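Long-range contact in Non-heme chloroperoxidase CPO-A1 (Streptomyces aureofaciens, PDB 1A8Q), which halogenates organic substrates without a heme cofactor, brominating as well as chlorinating, and may act in 7-chlorotetracycline biosynthesis: residues 121-130 with 199-208. Residues are numbered along the deposited sequence; the frame is centred on the assembly and turned at random.
Sequences IPPVMIKSDK and FGYTDFTEDL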
loop_
_atom_site.group_PDB
_atom_site.type_symbol
_atom_site.label_atom_id
_atom_site.label_comp_id
_atom_site.label_asym_id
_atom_site.label_seq_id
_atom_site.Cartn_x
_atom_site.Cartn_y
_atom_site.Cartn_z
ATOM N N ILE A 121 4.180 -0.161 5.891
ATOM C CA ILE A 121 4.180 -0.479 7.309
ATOM C C ILE A 121 5.233 -1.443 7.841
ATOM O O ILE A 121 5.463 -1.331 9.060
ATOM C CB ILE A 121 2.784 -0.969 7.748
ATOM C CG1 ILE A 121 2.400 -2.294 7.092
ATOM C CG2 ILE A 121 1.736 0.141 7.492
ATOM C CD1 ILE A 121 1.079 -2.868 7.629
ATOM N N PRO A 122 5.804 -2.366 7.108
ATOM C CA PRO A 122 6.784 -3.296 7.735
ATOM C C PRO A 122 7.940 -2.512 8.274
ATOM O O PRO A 122 8.330 -1.455 7.786
ATOM C CB PRO A 122 7.178 -4.259 6.613
ATOM C CG PRO A 122 6.002 -4.195 5.662
ATOM C CD PRO A 122 5.602 -2.730 5.719
ATOM N N PRO A 123 8.577 -3.025 9.366
ATOM C CA PRO A 123 8.241 -4.281 9.946
ATOM C C PRO A 123 7.060 -4.302 10.918
ATOM O O PRO A 123 6.336 -5.286 10.894
ATOM C CB PRO A 123 9.514 -4.658 10.774
ATOM C CG PRO A 123 10.540 -3.676 10.359
ATOM C CD PRO A 123 9.858 -2.431 9.868
ATOM N N VAL A 124 6.935 -3.311 11.750
ATOM C CA VAL A 124 5.822 -3.254 12.704
ATOM C C VAL A 124 5.625 -1.807 13.108
ATOM O O VAL A 124 6.575 -1.073 13.333
ATOM C CB VAL A 124 5.986 -4.202 13.909
ATOM C CG1 VAL A 124 7.242 -3.891 14.696
ATOM C CG2 VAL A 124 4.739 -4.137 14.784
ATOM N N MET A 125 4.345 -1.348 13.184
ATOM C CA MET A 125 4.105 0.030 13.530
ATOM C C MET A 125 4.012 0.386 15.014
ATOM O O MET A 125 4.461 1.473 15.374
ATOM C CB MET A 125 2.694 0.414 12.934
ATOM C CG MET A 125 2.846 0.335 11.400
ATOM S SD MET A 125 3.053 2.015 10.784
ATOM C CE MET A 125 1.352 2.578 10.978
ATOM N N ILE A 126 3.426 -0.518 15.793
ATOM C CA ILE A 126 3.136 -0.163 17.190
ATOM C C ILE A 126 4.372 0.142 18.033
ATOM O O ILE A 126 5.370 -0.569 17.986
ATOM C CB ILE A 126 2.272 -1.255 17.833
ATOM C CG1 ILE A 126 1.763 -0.857 19.222
ATOM C CG2 ILE A 126 2.952 -2.612 17.956
ATOM C CD1 ILE A 126 0.865 0.343 19.251
ATOM N N LYS A 127 4.274 1.254 18.756
ATOM C CA LYS A 127 5.349 1.601 19.684
ATOM C C LYS A 127 5.397 0.604 20.840
ATOM O O LYS A 127 4.389 0.145 21.364
ATOM C CB LYS A 127 5.068 2.989 20.270
ATOM C CG LYS A 127 6.110 3.585 21.193
ATOM C CD LYS A 127 5.649 4.945 21.699
ATOM C CE LYS A 127 6.645 5.528 22.713
ATOM N NZ LYS A 127 6.578 7.026 22.624
ATOM N N SER A 128 6.644 0.314 21.224
ATOM C CA SER A 128 6.810 -0.546 22.424
ATOM C C SER A 128 8.208 -0.249 22.953
ATOM O O SER A 128 8.957 0.512 22.344
ATOM C CB SER A 128 6.678 -2.008 22.027
ATOM O OG SER A 128 7.748 -2.479 21.217
ATOM N N ASP A 129 8.627 -0.948 24.033
ATOM C CA ASP A 129 10.023 -0.727 24.475
ATOM C C ASP A 129 11.036 -1.198 23.468
ATOM O O ASP A 129 12.184 -0.710 23.415
ATOM C CB ASP A 129 10.201 -1.459 25.831
ATOM C CG ASP A 129 9.446 -0.828 26.966
ATOM O OD1 ASP A 129 9.048 0.355 26.856
ATOM O OD2 ASP A 129 9.177 -1.467 28.008
ATOM N N LYS A 130 10.719 -2.195 22.635
ATOM C CA LYS A 130 11.569 -2.710 21.585
ATOM C C LYS A 130 11.509 -1.826 20.342
ATOM O O LYS A 130 12.468 -1.838 19.547
ATOM C CB LYS A 130 11.056 -4.112 21.239
ATOM C CG LYS A 130 11.715 -4.971 20.203
ATOM C CD LYS A 130 10.885 -6.239 20.002
ATOM C CE LYS A 130 11.368 -7.036 18.815
ATOM N NZ LYS A 130 10.448 -8.183 18.544
ATOM N N PHE A 199 -3.203 -3.186 10.566
ATOM C CA PHE A 199 -1.920 -2.557 10.183
ATOM C C PHE A 199 -1.154 -1.990 11.357
ATOM O O PHE A 199 0.072 -1.852 11.253
ATOM C CB PHE A 199 -2.125 -1.517 9.086
ATOM C CG PHE A 199 -2.820 -0.224 9.363
ATOM C CD1 PHE A 199 -2.361 0.723 10.247
ATOM C CD2 PHE A 199 -3.934 0.109 8.569
ATOM C CE1 PHE A 199 -2.969 1.955 10.409
ATOM C CE2 PHE A 199 -4.563 1.319 8.758
ATOM C CZ PHE A 199 -4.104 2.256 9.640
ATOM N N GLY A 200 -1.835 -1.718 12.474
ATOM C CA GLY A 200 -1.158 -1.098 13.604
ATOM C C GLY A 200 -0.304 -2.156 14.334
ATOM O O GLY A 200 0.710 -1.762 14.907
ATOM N N TYR A 201 -0.810 -3.373 14.380
ATOM C CA TYR A 201 -0.255 -4.328 15.372
ATOM C C TYR A 201 0.424 -5.533 14.768
ATOM O O TYR A 201 1.054 -6.313 15.518
ATOM C CB TYR A 201 -1.426 -4.763 16.291
ATOM C CG TYR A 201 -1.901 -3.583 17.134
ATOM C CD1 TYR A 201 -1.346 -3.266 18.363
ATOM C CD2 TYR A 201 -2.933 -2.765 16.648
ATOM C CE1 TYR A 201 -1.751 -2.166 19.099
ATOM C CE2 TYR A 201 -3.334 -1.659 17.375
ATOM C CZ TYR A 201 -2.786 -1.393 18.607
ATOM O OH TYR A 201 -3.222 -0.260 19.275
ATOM N N THR A 202 0.301 -5.768 13.461
ATOM C CA THR A 202 0.882 -6.996 12.899
ATOM C C THR A 202 2.373 -6.816 12.678
ATOM O O THR A 202 2.789 -5.792 12.164
ATOM C CB THR A 202 0.197 -7.376 11.571
ATOM O OG1 THR A 202 -1.219 -7.543 11.782
ATOM C CG2 THR A 202 0.772 -8.646 10.974
ATOM N N ASP A 203 3.147 -7.840 13.071
ATOM C CA ASP A 203 4.613 -7.719 12.882
ATOM C C ASP A 203 5.025 -8.552 11.696
ATOM O O ASP A 203 4.787 -9.778 11.625
ATOM C CB ASP A 203 5.257 -8.195 14.202
ATOM C CG ASP A 203 6.753 -8.123 14.222
ATOM O OD1 ASP A 203 7.380 -8.013 13.157
ATOM O OD2 ASP A 203 7.375 -8.153 15.312
ATOM N N PHE A 204 5.702 -7.931 10.712
ATOM C CA PHE A 204 6.100 -8.666 9.514
ATOM C C PHE A 204 7.603 -8.930 9.493
ATOM O O PHE A 204 8.121 -9.349 8.461
ATOM C CB PHE A 204 5.820 -7.805 8.235
ATOM C CG PHE A 204 4.333 -7.479 8.143
ATOM C CD1 PHE A 204 3.456 -8.390 7.602
ATOM C CD2 PHE A 204 3.891 -6.281 8.661
ATOM C CE1 PHE A 204 2.087 -8.094 7.546
ATOM C CE2 PHE A 204 2.510 -5.975 8.622
ATOM C CZ PHE A 204 1.653 -6.893 8.050
ATOM N N THR A 205 8.262 -8.781 10.644
ATOM C CA THR A 205 9.727 -9.007 10.609
ATOM C C THR A 205 10.093 -10.358 10.036
ATOM O O THR A 205 11.001 -10.404 9.185
ATOM C CB THR A 205 10.274 -8.867 12.045
ATOM O OG1 THR A 205 9.963 -7.586 12.572
ATOM C CG2 THR A 205 11.803 -8.996 12.052
ATOM N N GLU A 206 9.467 -11.452 10.455
ATOM C CA GLU A 206 9.832 -12.775 9.943
ATOM C C GLU A 206 9.502 -13.023 8.484
ATOM O O GLU A 206 10.206 -13.774 7.792
ATOM C CB GLU A 206 9.292 -13.871 10.856
ATOM C CG GLU A 206 9.874 -13.744 12.272
ATOM C CD GLU A 206 11.393 -13.856 12.305
ATOM O OE1 GLU A 206 11.908 -14.864 11.767
ATOM O OE2 GLU A 206 12.086 -12.950 12.810
ATOM N N ASP A 207 8.460 -12.346 7.969
ATOM C CA ASP A 207 8.189 -12.429 6.543
ATOM C C ASP A 207 9.269 -11.715 5.717
ATOM O O ASP A 207 9.626 -12.214 4.637
ATOM C CB ASP A 207 6.838 -11.746 6.221
ATOM C CG ASP A 207 5.632 -12.503 6.742
ATOM O OD1 ASP A 207 5.606 -13.755 6.765
ATOM O OD2 ASP A 207 4.674 -11.815 7.127
ATOM N N LEU A 208 9.747 -10.595 6.190
ATOM C CA LEU A 208 10.761 -9.794 5.496
ATOM C C LEU A 208 12.071 -10.593 5.330
ATOM O O LEU A 208 12.736 -10.432 4.323
ATOM C CB LEU A 208 11.103 -8.485 6.176
ATOM C CG LEU A 208 9.967 -7.444 6.375
ATOM C CD1 LEU A 208 10.463 -6.233 7.123
ATOM C CD2 LEU A 208 9.419 -7.056 4.997
HETATM O O HOH W 1 2.404 -3.063 11.907
HETATM O O HOH W 2 9.721 -8.988 15.933
#
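The CD1 methyl of Ile121 fits a notch between Phe199 and Phe204, 3.8 Å from Phe199 CB and 3.6 Å from Phe204 CE2. Its CG1 branch stands between the backbone N and the carbonyl carbon (chi1 65°), which carries the methyl to both aromatic residues. Next along the chain, Pro122 CB sits before the two methyls of Leu208, each 3.9 Å away, while the ring of Pro123, which follows a cis peptide, presents CB to Leu208 CD1 and Thr205 OG1. Val124 rests CB on Asp203 CA and CG2 against Thr202 O, the latter at 3.7 Å. At the far end Ile126 brings CG1 and CD1 obliquely against the Tyr201 ring, CD1 3.6 Å from CE1.

Phe204 N, at the N-cap of helix 205-208, donates to Pro123 O over 2.7 Å, nearly straight at 178° and in the carbonyl plane. One water accepts from Met125 N and donates to Phe199 O and Thr202 O, bridging the segments at the end of helix 189-201. Asp203 forms an Asx turn, its OD1 taking both Thr205 N and OG1.

The packing joins the loop after strand 112-118 to the turn between these helices; the Ile121 side chain is about 5 Å from that of Ser94 and about 6 Å from that of His252, both of the catalytic triad. The chemistry implies a mainly apolar seam, with Lys130 NZ and Asp203 OD2 linked through a second water rather than by a direct salt bridge.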